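Local coordinates for protein RmpD (Hexulose-6-phosphate synthase) (Streptococcus mutans, PDB 3EXR) that is a TIM-barrel enzyme of the HUMPS family, built on a closed eight-stranded parallel sheet and assembled as two identical subunits, at residues K3-L8 against A211-I216; A36-L41 against D64-D69; G82-T87 against D106-K111; G112-E117 against A133-A138; G168-V173 against D189-I194. One frame throughout, in Å; residues are numbered along the deposited sequence.

Contact 1 (K3-L8 against A211-I216); sequences KQLPNL and AFKDEI
Pro6 and Leu8, where an extended chain enters strand 7-12, lie against one turn of helix 205-220: the CA atoms of Leu8 and Lys213 are 6.4 Å apart and those of Pro6 and Ile216 6.7 Å, so sequence rises in opposite senses along the two segments. One polar bond joins them. Lys213 NZ donates to the backbone O of Pro6 at 2.7 Å, from a position tilted 21° out of the carbonyl plane. The lysine starts with CG anti to the backbone N (chi1 -175°) and bends at chi2, which carries its CD past Leu8 CB at 4.2 Å. Its ammonium group is gripped a second time by a salt bridge to Asp32, whose OD2 also accepts from the backbone N of Leu8. Apolar groups fill the rest. Ile216 sets its CG2 branch on the proline ring, 3.6 Å from Pro6 CD, while Ile216 CD1 turns toward Leu8 CB at 4.3 Å. At the far end Leu8 CD1 reaches Phe212 CD2 at 3.7 Å, meeting the ring obliquely. Pro6, Phe212 and Ile216 all touch Phe193 as well. The arrangement is that of a TIM barrel at its seam, with the last helix packed over the beginning of the first strand.

Contact 2 (A36-L41 against D64-D69); sequences AGTVCL and DTKCAD
Thr38 and Asp64 meet with their side chains at about a right angle, and the threonine hydroxyl sits where backbone and carboxylate of the aspartate converge. Thr38 OG1 donates to Asp64 O at 2.7 Å, coming from 39° above the carbonyl plane, and accepts from Lys66 NZ at 3.0 Å. With CG anti to the backbone N (chi1 179°), Asp64 swings its carboxylate over the first turn of helix 38-44, where OD2 takes a weak bond from Thr38 N at 3.3 Å. The lysine, bent at its last torsion, closes the group: NZ bonds to Asp64 OD1 on the syn lone pair, 2.8 Å away, within a salt bridge that includes OD2. OD1 is further held by Thr87 OG1 on the next strand. The cluster lies at the C-terminal end of strand 60-67, the end at which TIM barrels typically carry their active sites, and Gly37 is the N-cap of the helix that follows strand 33-36. Beneath the polar cluster, Asp64 N donates to Ala36 O at 3.0 Å, and Leu41 CD1 rests 3.7 Å from Asp64 N and 4.1 Å from Thr65 CG2. Lys66 packs on Ala68 of the second subunit, and Asp69 forms a salt bridge with its Arg144.

Contact 3 (G82-T87 against D106-K111); sequences GADWMT and DINPDK
Asp84 offers one carboxylate oxygen to Asn108 and the other to Lys111. Asp84 OD1 accepts from Asn108 ND2 at 2.9 Å on its anti lone pair, and this Asp84 oxygen lies in the amide plane of Asn108, although the carboxylate itself is turned 63° from it. A second bond from the same ND2 goes to Ala83 O at 3.2 Å, so the amide nitrogen bridges a backbone and a side-chain acceptor on neighbouring residues. Lys111 NZ forms a salt bridge with Asp84 OD2 at 2.9 Å; the ammonium comes from above the carboxylate plane, 42° out of it. The lysine chain bends at chi3 (-88°) and lays its CE 3.2 Å from Asp84 OD1, folding round the acid before the charged end arrives. A little further along, a water accepts from Trp85 NE1 at 2.9 Å and donates to Lys111 O, the water and Lys111 O both lying at the indole edge, in its plane. These links tie the entry of strand 85-89 to the turn that leaves helix 94-107 for strand 113-117, inside one beta-alpha-beta unit and at the N-terminal end of the barrel strands. Asn108 OD1 accepts from Lys111 N at 3.0 Å, an Asx motif that fixes the amide's rotation and presents ND2 to the strand. Asp84 is positioned in turn by Arg53, its stronger charged partner, which bonds to OD2; that oxygen also accepts from the backbone N of Ile61, while Gly82, closing the preceding helix with a Schellman motif, gives its carbonyl to the same arginine.

Contact 4 (G112-E117 against A133-A138); sequences GEIQVE and AGISQA
Val116 and Gln137 provide the backbone link, a hydrogen bond from Val116 N to Gln137 O of 2.9 Å, beside the parallel bridge that pairs Val116 with Ala138. The side-chain hydrogen bonds form a chain. With CG anti to the carbonyl carbon (chi1 -72°) and extended beyond it, Gln137 holds its amide between Gln115 and Glu113. Gln115 NE2 donates to Gln137 OE1 at 2.8 Å, nearly straight but from above the carbonyl plane of Gln137, the two amides being 79° apart. Gln137 NE2 then donates to Glu113 OE1 at 3.1 Å, approaching 70° out of the carboxylate plane. Water adds a third kind of link, donating to Glu113 OE1 and Ile114 O and accepting from Ser136 N. Apolar contacts gather around Ile135: its CG2 meets Val116 CG2 at 3.7 Å, and its CG1 passes Ile114 CB at 4.1 Å. The contact joins the two strands of the beta-alpha-beta unit 113-117, 124-132 and 137-141. Because Glu113 can only accept as a carboxylate, NE2 of Gln137 is expected to face it, and OE1 to face Gln115. Glu113 OE1 also collects the water and, through a salt bridge, Arg170, which would be expected to stabilise its negative charge.

Contact 5 (G168-V173 against D189-I194); sequences GFRVSV and DVFTFI
Phe191 carries Arg170 on one ring face: Arg170 CB stands 4.0 Å from the ring centroid, displaced toward the rim, in a CH-pi contact. The arginine methylenes continue over the same face, with Arg170 CD 3.8 Å from Phe191 CE1, and the guanidinium remains above it at longer range, its plane 71° from that of the ring; the cation-pi attraction is at most weak. The stronger partners of that guanidinium are Ser136 and Glu113. At the ring's edge, near its plane, lies Ser172 OG, 4.1 Å from Phe191 CD2. The second ring, Phe193, has Val190 CG1 over the centre of one face and is met obliquely by Val173 CG2 at 3.5 Å from Phe193 CD1. With CG1 anti to the carbonyl carbon (chi1 -63°), Val173 puts CG2 between that carbon and the backbone N, facing the ring. Phe185 meets Phe193 edge-to-face, and Trp220 also meets it. The backbones between these rings are strands 170-174 and 192-195, the last two of the eight-stranded barrel, parallel with a 23° angle between the short segments. Ser172 pairs with Thr192 and Val173 with Phe193. Val173 N donates to Thr192 O at 3.0 Å, and Val173 O accepts from Ile194 N at 2.9 Å. Nearer the strand starts, Phe191 N donates to Val171 O at 2.9 Å, and a water spans the gap, accepting from Val171 N and donating to Asp189 O.

In the fold
The five contacts sample one closed barrel. Contacts 1 and 2 lie on opposite sides of the chain's centre, about 25 Å between their centres. Contacts 1 and 5 meet across the seam, where Asn7 O is 2.9 Å from Phe193 N, a probable hydrogen bond. Contacts 3 and 4 share neighbouring strands, with Met86 O 2.9 Å from Gln115 N, and contact 4 reaches contact 5 through Ser136 O and Arg170 N, 2.9 Å apart, a probable hydrogen bond. Across the interior, Trp85 CH2 of contact 3 comes within 3.5 Å of Phe191 CE2 of contact 5. Contact 2, at the C-terminal strand end usual for TIM-barrel active sites, touches contact 3 through a probable hydrogen bond between Lys66 N and Thr87 OG1, 2.9 Å apart.

Contact 1 (K3-L8 against A211-I216)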
# COMPACT_ATOMS: atom_id res chain seq x y z
N LYS A 3 -3.38 30.46 -11.98
CA LYS A 3 -2.88 30.35 -10.58
C LYS A 3 -4.02 30.16 -9.59
O LYS A 3 -5.07 30.81 -9.68
CB LYS A 3 -2.07 31.60 -10.20
N GLN A 4 -3.82 29.26 -8.64
CA GLN A 4 -4.78 29.06 -7.57
C GLN A 4 -4.04 29.01 -6.23
O GLN A 4 -2.83 28.84 -6.18
CB GLN A 4 -5.59 27.78 -7.78
CG GLN A 4 -4.75 26.53 -7.97
CD GLN A 4 -5.60 25.30 -8.20
OE1 GLN A 4 -6.53 25.33 -9.02
NE2 GLN A 4 -5.30 24.22 -7.47
N LEU A 5 -4.80 29.16 -5.16
CA LEU A 5 -4.26 29.04 -3.82
C LEU A 5 -3.91 27.57 -3.52
O LEU A 5 -4.48 26.65 -4.12
CB LEU A 5 -5.31 29.47 -2.82
CG LEU A 5 -5.66 30.95 -2.69
CD1 LEU A 5 -6.74 31.11 -1.64
CD2 LEU A 5 -4.44 31.75 -2.31
N PRO A 6 -2.99 27.34 -2.58
CA PRO A 6 -2.83 25.95 -2.11
C PRO A 6 -4.17 25.38 -1.65
O PRO A 6 -4.94 26.08 -1.00
CB PRO A 6 -1.87 26.07 -0.93
CG PRO A 6 -1.06 27.35 -1.25
CD PRO A 6 -2.08 28.27 -1.90
N ASN A 7 -4.39 24.09 -1.94
CA ASN A 7 -5.56 23.37 -1.49
C ASN A 7 -5.42 23.03 -0.01
O ASN A 7 -4.31 22.85 0.49
CB ASN A 7 -5.71 22.05 -2.25
CG ASN A 7 -6.09 22.22 -3.71
OD1 ASN A 7 -5.51 21.54 -4.58
ND2 ASN A 7 -7.09 23.06 -3.99
N LEU A 8 -6.56 22.95 0.68
CA LEU A 8 -6.66 22.29 1.95
C LEU A 8 -7.29 20.92 1.70
O LEU A 8 -8.40 20.83 1.18
CB LEU A 8 -7.55 23.08 2.91
CG LEU A 8 -7.86 22.35 4.22
CD1 LEU A 8 -6.61 21.85 4.95
CD2 LEU A 8 -8.69 23.19 5.14
N ALA A 211 -10.35 28.27 9.34
CA ALA A 211 -9.24 29.12 9.82
C ALA A 211 -7.95 28.76 9.09
O ALA A 211 -7.16 29.63 8.75
CB ALA A 211 -9.05 28.97 11.29
N PHE A 212 -7.77 27.47 8.81
CA PHE A 212 -6.59 26.99 8.11
C PHE A 212 -6.61 27.55 6.68
O PHE A 212 -5.60 28.10 6.21
CB PHE A 212 -6.63 25.45 8.11
CG PHE A 212 -5.32 24.78 7.76
CD1 PHE A 212 -4.61 24.09 8.73
CD2 PHE A 212 -4.88 24.73 6.45
CE1 PHE A 212 -3.42 23.43 8.40
CE2 PHE A 212 -3.69 24.07 6.12
CZ PHE A 212 -2.97 23.41 7.11
N LYS A 213 -7.77 27.48 6.01
CA LYS A 213 -7.89 27.99 4.66
C LYS A 213 -7.76 29.54 4.63
O LYS A 213 -7.19 30.11 3.67
CB LYS A 213 -9.19 27.48 4.01
CG LYS A 213 -9.38 27.85 2.57
CD LYS A 213 -8.64 26.90 1.64
CE LYS A 213 -8.45 27.51 0.27
NZ LYS A 213 -7.58 26.67 -0.60
N ASP A 214 -8.25 30.22 5.69
CA ASP A 214 -8.12 31.67 5.81
C ASP A 214 -6.62 32.07 5.81
O ASP A 214 -6.21 33.06 5.20
CB ASP A 214 -8.76 32.20 7.11
CG ASP A 214 -10.27 32.24 7.09
OD1 ASP A 214 -10.90 32.17 6.01
OD2 ASP A 214 -10.89 32.37 8.18
N GLU A 215 -5.80 31.29 6.51
CA GLU A 215 -4.38 31.57 6.62
C GLU A 215 -3.64 31.27 5.31
O GLU A 215 -2.72 31.99 4.93
CB GLU A 215 -3.78 30.82 7.80
CG GLU A 215 -2.29 31.01 7.99
CD GLU A 215 -1.92 32.41 8.51
OE1 GLU A 215 -2.80 33.30 8.56
OE2 GLU A 215 -0.72 32.61 8.84
N ILE A 216 -4.03 30.18 4.64
CA ILE A 216 -3.55 29.94 3.28
C ILE A 216 -3.84 31.17 2.40
O ILE A 216 -2.97 31.65 1.71
CB ILE A 216 -4.21 28.68 2.66
CG1 ILE A 216 -3.70 27.41 3.35
CG2 ILE A 216 -3.94 28.64 1.16
CD1 ILE A 216 -4.47 26.13 2.90

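Contact 2 (A36-L41 against D64-D69)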
# COMPACT_ATOMS: atom_id res chain seq x y z
N ALA A 36 -9.69 9.42 1.21
CA ALA A 36 -9.86 8.14 1.88
C ALA A 36 -8.48 7.53 2.10
O ALA A 36 -7.84 7.07 1.13
CB ALA A 36 -10.71 7.21 1.00
N GLY A 37 -8.01 7.54 3.34
CA GLY A 37 -6.66 7.12 3.63
C GLY A 37 -6.45 5.62 3.55
O GLY A 37 -7.40 4.85 3.67
N THR A 38 -5.20 5.18 3.39
CA THR A 38 -4.89 3.76 3.18
C THR A 38 -5.37 2.90 4.35
O THR A 38 -5.91 1.82 4.14
CB THR A 38 -3.38 3.54 3.03
OG1 THR A 38 -2.80 4.56 2.20
CG2 THR A 38 -3.11 2.19 2.39
N VAL A 39 -5.16 3.37 5.58
CA VAL A 39 -5.60 2.60 6.75
C VAL A 39 -7.10 2.31 6.66
O VAL A 39 -7.58 1.23 7.03
CB VAL A 39 -5.29 3.37 8.06
CG1 VAL A 39 -5.99 2.69 9.23
CG2 VAL A 39 -3.78 3.48 8.28
N CYS A 40 -7.86 3.30 6.21
CA CYS A 40 -9.30 3.19 6.11
C CYS A 40 -9.71 2.28 4.95
O CYS A 40 -10.54 1.39 5.13
CB CYS A 40 -9.94 4.57 5.95
SG CYS A 40 -11.70 4.51 6.35
N LEU A 41 -9.13 2.50 3.77
CA LEU A 41 -9.44 1.65 2.64
C LEU A 41 -9.13 0.18 2.89
O LEU A 41 -9.91 -0.71 2.52
CB LEU A 41 -8.74 2.14 1.37
CG LEU A 41 -9.24 3.49 0.83
CD1 LEU A 41 -8.34 3.89 -0.29
CD2 LEU A 41 -10.69 3.37 0.34
N ASP A 64 -6.42 6.82 -1.46
CA ASP A 64 -5.03 6.69 -1.03
C ASP A 64 -4.68 5.21 -0.93
O ASP A 64 -4.56 4.68 0.15
CB ASP A 64 -4.85 7.43 0.29
CG ASP A 64 -3.45 7.36 0.85
OD1 ASP A 64 -2.46 7.13 0.14
OD2 ASP A 64 -3.30 7.55 2.08
N THR A 65 -4.52 4.56 -2.08
CA THR A 65 -4.24 3.12 -2.09
C THR A 65 -2.75 2.78 -1.95
O THR A 65 -2.40 1.64 -1.69
CB THR A 65 -4.71 2.45 -3.38
OG1 THR A 65 -4.06 3.08 -4.50
CG2 THR A 65 -6.18 2.66 -3.59
N LYS A 66 -1.87 3.76 -2.15
CA LYS A 66 -0.42 3.53 -2.12
C LYS A 66 -0.09 2.31 -2.98
O LYS A 66 0.70 1.43 -2.60
CB LYS A 66 0.08 3.39 -0.68
CG LYS A 66 -0.02 4.72 0.07
CD LYS A 66 0.61 4.68 1.45
CE LYS A 66 0.67 6.05 2.13
NZ LYS A 66 -0.67 6.72 2.30
N CYS A 67 -0.74 2.28 -4.13
CA CYS A 67 -0.64 1.16 -5.08
C CYS A 67 0.79 0.85 -5.49
O CYS A 67 1.55 1.74 -5.90
CB CYS A 67 -1.49 1.47 -6.30
SG CYS A 67 -1.33 0.33 -7.62
N ALA A 68 1.16 -0.42 -5.34
CA ALA A 68 2.51 -0.91 -5.69
C ALA A 68 2.54 -1.76 -6.95
O ALA A 68 3.61 -1.92 -7.53
CB ALA A 68 3.11 -1.71 -4.54
N ASP A 69 1.39 -2.33 -7.33
CA ASP A 69 1.33 -3.29 -8.41
C ASP A 69 -0.14 -3.41 -8.87
O ASP A 69 -1.06 -2.92 -8.18
CB ASP A 69 1.85 -4.64 -7.90
CG ASP A 69 2.32 -5.58 -8.99
OD1 ASP A 69 2.18 -5.30 -10.20
OD2 ASP A 69 2.78 -6.68 -8.63

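Contact 3 (G82-T87 against D106-K111)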
# COMPACT_ATOMS: atom_id res chain seq x y z
N GLY A 82 -15.59 6.74 -8.23
CA GLY A 82 -15.61 8.21 -8.30
C GLY A 82 -14.33 8.96 -7.88
O GLY A 82 -14.36 10.19 -7.80
N ALA A 83 -13.22 8.26 -7.63
CA ALA A 83 -11.98 8.97 -7.30
C ALA A 83 -11.47 9.87 -8.41
O ALA A 83 -11.57 9.54 -9.62
CB ALA A 83 -10.86 7.99 -6.92
N ASP A 84 -10.88 10.99 -8.00
CA ASP A 84 -10.13 11.85 -8.93
C ASP A 84 -8.63 11.53 -8.95
O ASP A 84 -8.04 11.37 -10.03
CB ASP A 84 -10.32 13.31 -8.53
CG ASP A 84 -11.77 13.77 -8.69
OD1 ASP A 84 -12.37 13.55 -9.79
OD2 ASP A 84 -12.31 14.36 -7.74
N TRP A 85 -8.04 11.43 -7.76
CA TRP A 85 -6.62 11.18 -7.60
C TRP A 85 -6.44 9.86 -6.89
O TRP A 85 -7.23 9.54 -6.02
CB TRP A 85 -5.95 12.26 -6.77
CG TRP A 85 -6.06 13.63 -7.37
CD1 TRP A 85 -6.39 13.94 -8.66
CD2 TRP A 85 -5.85 14.88 -6.70
NE1 TRP A 85 -6.40 15.30 -8.83
CE2 TRP A 85 -6.07 15.91 -7.65
CE3 TRP A 85 -5.51 15.24 -5.39
CZ2 TRP A 85 -5.95 17.26 -7.33
CZ3 TRP A 85 -5.40 16.60 -5.06
CH2 TRP A 85 -5.63 17.58 -6.03
N MET A 86 -5.42 9.12 -7.29
CA MET A 86 -5.02 7.92 -6.56
C MET A 86 -3.52 7.97 -6.27
O MET A 86 -2.72 8.41 -7.12
CB MET A 86 -5.32 6.65 -7.36
CG MET A 86 -5.16 5.39 -6.53
SD MET A 86 -5.35 3.85 -7.41
CE MET A 86 -3.78 3.66 -8.27
N THR A 87 -3.13 7.50 -5.09
CA THR A 87 -1.71 7.38 -4.78
C THR A 87 -1.10 6.06 -5.24
O THR A 87 -1.70 4.98 -5.14
CB THR A 87 -1.42 7.59 -3.27
OG1 THR A 87 -2.11 6.62 -2.49
CG2 THR A 87 -1.87 8.99 -2.79
N ASP A 106 -8.80 7.09 -18.30
CA ASP A 106 -9.84 6.51 -19.17
C ASP A 106 -11.24 6.74 -18.60
O ASP A 106 -12.18 7.06 -19.33
CB ASP A 106 -9.61 5.01 -19.35
CG ASP A 106 -10.58 4.41 -20.34
OD1 ASP A 106 -10.58 4.87 -21.50
OD2 ASP A 106 -11.36 3.51 -20.01
N ILE A 107 -11.38 6.60 -17.28
CA ILE A 107 -12.67 6.78 -16.63
C ILE A 107 -12.97 8.24 -16.27
O ILE A 107 -14.12 8.70 -16.34
CB ILE A 107 -12.77 5.84 -15.38
CG1 ILE A 107 -13.05 4.39 -15.81
CG2 ILE A 107 -13.84 6.35 -14.38
CD1 ILE A 107 -14.33 4.19 -16.58
N ASN A 108 -11.92 8.98 -15.93
CA ASN A 108 -12.00 10.35 -15.47
C ASN A 108 -11.02 11.25 -16.25
O ASN A 108 -9.98 11.66 -15.72
CB ASN A 108 -11.70 10.37 -13.95
CG ASN A 108 -11.97 11.73 -13.27
OD1 ASN A 108 -12.13 12.80 -13.91
ND2 ASN A 108 -11.98 11.69 -11.94
N PRO A 109 -11.30 11.53 -17.52
CA PRO A 109 -10.36 12.33 -18.31
C PRO A 109 -10.13 13.74 -17.80
O PRO A 109 -9.02 14.25 -17.93
CB PRO A 109 -10.99 12.37 -19.71
CG PRO A 109 -12.34 11.86 -19.58
CD PRO A 109 -12.45 11.07 -18.32
N ASP A 110 -11.16 14.34 -17.19
CA ASP A 110 -11.09 15.74 -16.77
C ASP A 110 -10.17 15.95 -15.57
O ASP A 110 -9.45 16.95 -15.53
CB ASP A 110 -12.46 16.28 -16.41
CG ASP A 110 -13.43 16.25 -17.56
OD1 ASP A 110 -12.99 16.07 -18.72
OD2 ASP A 110 -14.66 16.38 -17.33
N LYS A 111 -10.22 15.04 -14.60
CA LYS A 111 -9.51 15.23 -13.33
C LYS A 111 -8.57 14.08 -12.92
O LYS A 111 -7.77 14.25 -12.01
CB LYS A 111 -10.53 15.49 -12.20
CG LYS A 111 -11.45 16.73 -12.31
CD LYS A 111 -11.95 17.21 -10.89
CE LYS A 111 -13.29 16.52 -10.38
NZ LYS A 111 -13.71 16.64 -8.87
O HOH W 1 -6.77 16.56 -11.46

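Contact 4 (G112-E117 against A133-A138)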
# COMPACT_ATOMS: atom_id res chain seq x y z
N GLY A 112 -8.67 12.92 -13.59
CA GLY A 112 -7.92 11.72 -13.20
C GLY A 112 -6.41 11.88 -13.18
O GLY A 112 -5.81 12.25 -14.18
N GLU A 113 -5.80 11.57 -12.04
CA GLU A 113 -4.36 11.70 -11.86
C GLU A 113 -3.82 10.72 -10.84
O GLU A 113 -4.54 10.30 -9.91
CB GLU A 113 -4.01 13.10 -11.34
CG GLU A 113 -4.20 14.25 -12.31
CD GLU A 113 -3.39 15.46 -11.89
OE1 GLU A 113 -2.16 15.33 -11.67
OE2 GLU A 113 -4.00 16.54 -11.77
N ILE A 114 -2.53 10.41 -11.00
CA ILE A 114 -1.74 9.66 -10.04
C ILE A 114 -0.86 10.62 -9.23
O ILE A 114 -0.37 11.66 -9.74
CB ILE A 114 -0.90 8.58 -10.76
CG1 ILE A 114 -1.81 7.67 -11.58
CG2 ILE A 114 -0.04 7.76 -9.79
CD1 ILE A 114 -2.89 6.96 -10.82
N GLN A 115 -0.70 10.28 -7.95
CA GLN A 115 0.20 11.00 -7.03
C GLN A 115 1.19 9.99 -6.48
O GLN A 115 0.80 8.91 -6.06
CB GLN A 115 -0.60 11.57 -5.85
CG GLN A 115 -1.83 12.41 -6.20
CD GLN A 115 -2.51 12.92 -4.95
OE1 GLN A 115 -2.97 12.11 -4.13
NE2 GLN A 115 -2.53 14.26 -4.75
N VAL A 116 2.47 10.37 -6.42
CA VAL A 116 3.50 9.50 -5.88
C VAL A 116 3.72 9.81 -4.38
O VAL A 116 4.12 10.91 -3.98
CB VAL A 116 4.84 9.64 -6.60
CG1 VAL A 116 5.85 8.62 -6.04
CG2 VAL A 116 4.68 9.40 -8.10
N GLU A 117 3.48 8.79 -3.57
CA GLU A 117 3.73 8.81 -2.13
C GLU A 117 5.19 8.52 -1.84
O GLU A 117 5.71 7.48 -2.21
CB GLU A 117 2.81 7.78 -1.42
CG GLU A 117 1.42 8.34 -1.09
CD GLU A 117 1.36 9.24 0.13
OE1 GLU A 117 2.43 9.54 0.71
OE2 GLU A 117 0.26 9.66 0.53
N ALA A 133 6.87 9.81 -17.29
CA ALA A 133 5.74 8.88 -17.40
C ALA A 133 4.38 9.59 -17.29
O ALA A 133 3.34 8.92 -17.31
CB ALA A 133 5.85 7.74 -16.36
N GLY A 134 4.41 10.92 -17.19
CA GLY A 134 3.22 11.78 -17.14
C GLY A 134 2.61 11.97 -15.76
O GLY A 134 1.49 12.39 -15.63
N ILE A 135 3.38 11.65 -14.73
CA ILE A 135 2.95 11.79 -13.35
C ILE A 135 3.69 12.94 -12.67
O ILE A 135 4.93 12.94 -12.51
CB ILE A 135 3.13 10.44 -12.62
CG1 ILE A 135 2.17 9.41 -13.27
CG2 ILE A 135 2.87 10.58 -11.09
CD1 ILE A 135 2.46 7.98 -12.97
N SER A 136 2.92 13.93 -12.23
CA SER A 136 3.52 15.19 -11.79
C SER A 136 2.98 15.70 -10.47
O SER A 136 3.02 16.89 -10.22
CB SER A 136 3.38 16.25 -12.89
OG SER A 136 2.04 16.57 -13.15
N GLN A 137 2.48 14.78 -9.64
CA GLN A 137 2.16 15.07 -8.24
C GLN A 137 2.95 14.14 -7.34
O GLN A 137 3.07 12.93 -7.63
CB GLN A 137 0.67 14.89 -7.95
CG GLN A 137 -0.22 15.95 -8.54
CD GLN A 137 -1.58 15.97 -7.84
OE1 GLN A 137 -1.64 16.19 -6.63
NE2 GLN A 137 -2.66 15.75 -8.60
N ALA A 138 3.44 14.69 -6.24
CA ALA A 138 4.17 13.94 -5.23
C ALA A 138 3.75 14.38 -3.85
O ALA A 138 3.49 15.56 -3.63
CB ALA A 138 5.66 14.12 -5.40
O HOH W 2 -0.06 13.49 -11.89

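Contact 5 (G168-V173 against D189-I194)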
# COMPACT_ATOMS: atom_id res chain seq x y z
N GLY A 168 9.15 20.47 -11.53
CA GLY A 168 7.86 20.45 -12.20
C GLY A 168 6.74 19.69 -11.47
O GLY A 168 5.65 19.56 -12.01
N PHE A 169 7.00 19.24 -10.24
CA PHE A 169 5.94 18.63 -9.42
C PHE A 169 4.99 19.62 -8.78
O PHE A 169 5.41 20.70 -8.29
CB PHE A 169 6.52 17.72 -8.32
CG PHE A 169 7.08 16.42 -8.84
CD1 PHE A 169 6.27 15.31 -9.01
CD2 PHE A 169 8.42 16.33 -9.19
CE1 PHE A 169 6.78 14.10 -9.49
CE2 PHE A 169 8.95 15.13 -9.66
CZ PHE A 169 8.14 14.01 -9.81
N ARG A 170 3.72 19.23 -8.74
CA ARG A 170 2.77 19.80 -7.78
C ARG A 170 2.93 18.98 -6.51
O ARG A 170 2.59 17.80 -6.49
CB ARG A 170 1.34 19.77 -8.32
CG ARG A 170 1.02 20.96 -9.26
CD ARG A 170 -0.22 20.70 -10.13
NE ARG A 170 0.02 19.55 -10.99
CZ ARG A 170 -0.85 18.59 -11.29
NH1 ARG A 170 -2.11 18.65 -10.89
NH2 ARG A 170 -0.44 17.58 -12.03
N VAL A 171 3.49 19.60 -5.49
CA VAL A 171 3.87 18.92 -4.26
C VAL A 171 2.83 19.15 -3.15
O VAL A 171 2.44 20.27 -2.84
CB VAL A 171 5.28 19.35 -3.79
CG1 VAL A 171 5.64 18.74 -2.44
CG2 VAL A 171 6.31 18.98 -4.85
N SER A 172 2.34 18.06 -2.59
CA SER A 172 1.52 18.11 -1.40
C SER A 172 2.40 17.83 -0.20
O SER A 172 3.31 16.99 -0.28
CB SER A 172 0.43 17.04 -1.45
OG SER A 172 -0.47 17.28 -2.48
N VAL A 173 2.17 18.54 0.91
CA VAL A 173 2.91 18.24 2.13
C VAL A 173 1.94 17.77 3.22
O VAL A 173 0.76 18.15 3.25
CB VAL A 173 3.75 19.46 2.63
CG1 VAL A 173 4.82 19.86 1.66
CG2 VAL A 173 2.85 20.65 2.92
N ASP A 189 5.79 27.30 -3.09
CA ASP A 189 4.62 27.09 -3.95
C ASP A 189 3.98 25.71 -3.73
O ASP A 189 3.87 24.89 -4.64
CB ASP A 189 5.09 27.26 -5.40
CG ASP A 189 3.95 27.25 -6.40
OD1 ASP A 189 2.87 27.79 -6.10
OD2 ASP A 189 4.10 26.72 -7.54
N VAL A 190 3.56 25.47 -2.49
CA VAL A 190 2.92 24.21 -2.09
C VAL A 190 1.60 24.08 -2.84
O VAL A 190 0.80 25.02 -2.87
CB VAL A 190 2.65 24.18 -0.55
CG1 VAL A 190 1.79 22.98 -0.15
CG2 VAL A 190 3.96 24.20 0.23
N PHE A 191 1.35 22.90 -3.40
CA PHE A 191 0.11 22.65 -4.17
C PHE A 191 -1.08 22.36 -3.26
O PHE A 191 -2.16 22.89 -3.48
CB PHE A 191 0.33 21.50 -5.16
CG PHE A 191 -0.93 21.02 -5.84
CD1 PHE A 191 -1.63 21.84 -6.73
CD2 PHE A 191 -1.39 19.73 -5.63
CE1 PHE A 191 -2.77 21.41 -7.35
CE2 PHE A 191 -2.55 19.28 -6.29
CZ PHE A 191 -3.23 20.13 -7.14
N THR A 192 -0.85 21.52 -2.26
CA THR A 192 -1.86 21.11 -1.30
C THR A 192 -1.25 20.88 0.06
O THR A 192 -0.17 20.28 0.17
CB THR A 192 -2.52 19.78 -1.75
OG1 THR A 192 -3.20 19.97 -3.00
CG2 THR A 192 -3.58 19.33 -0.73
N PHE A 193 -1.96 21.35 1.10
CA PHE A 193 -1.62 21.04 2.50
C PHE A 193 -2.60 19.94 2.97
O PHE A 193 -3.81 20.14 2.91
CB PHE A 193 -1.76 22.27 3.39
CG PHE A 193 -0.67 23.29 3.15
CD1 PHE A 193 0.59 23.13 3.74
CD2 PHE A 193 -0.88 24.37 2.32
CE1 PHE A 193 1.61 24.07 3.50
CE2 PHE A 193 0.13 25.31 2.09
CZ PHE A 193 1.36 25.15 2.68
N ILE A 194 -2.08 18.80 3.44
CA ILE A 194 -2.93 17.68 3.86
C ILE A 194 -2.98 17.65 5.39
O ILE A 194 -1.97 17.35 6.03
CB ILE A 194 -2.39 16.33 3.37
CG1 ILE A 194 -2.21 16.31 1.85
CG2 ILE A 194 -3.31 15.21 3.84
CD1 ILE A 194 -1.46 15.07 1.35
O HOH W 3 3.69 22.47 -5.79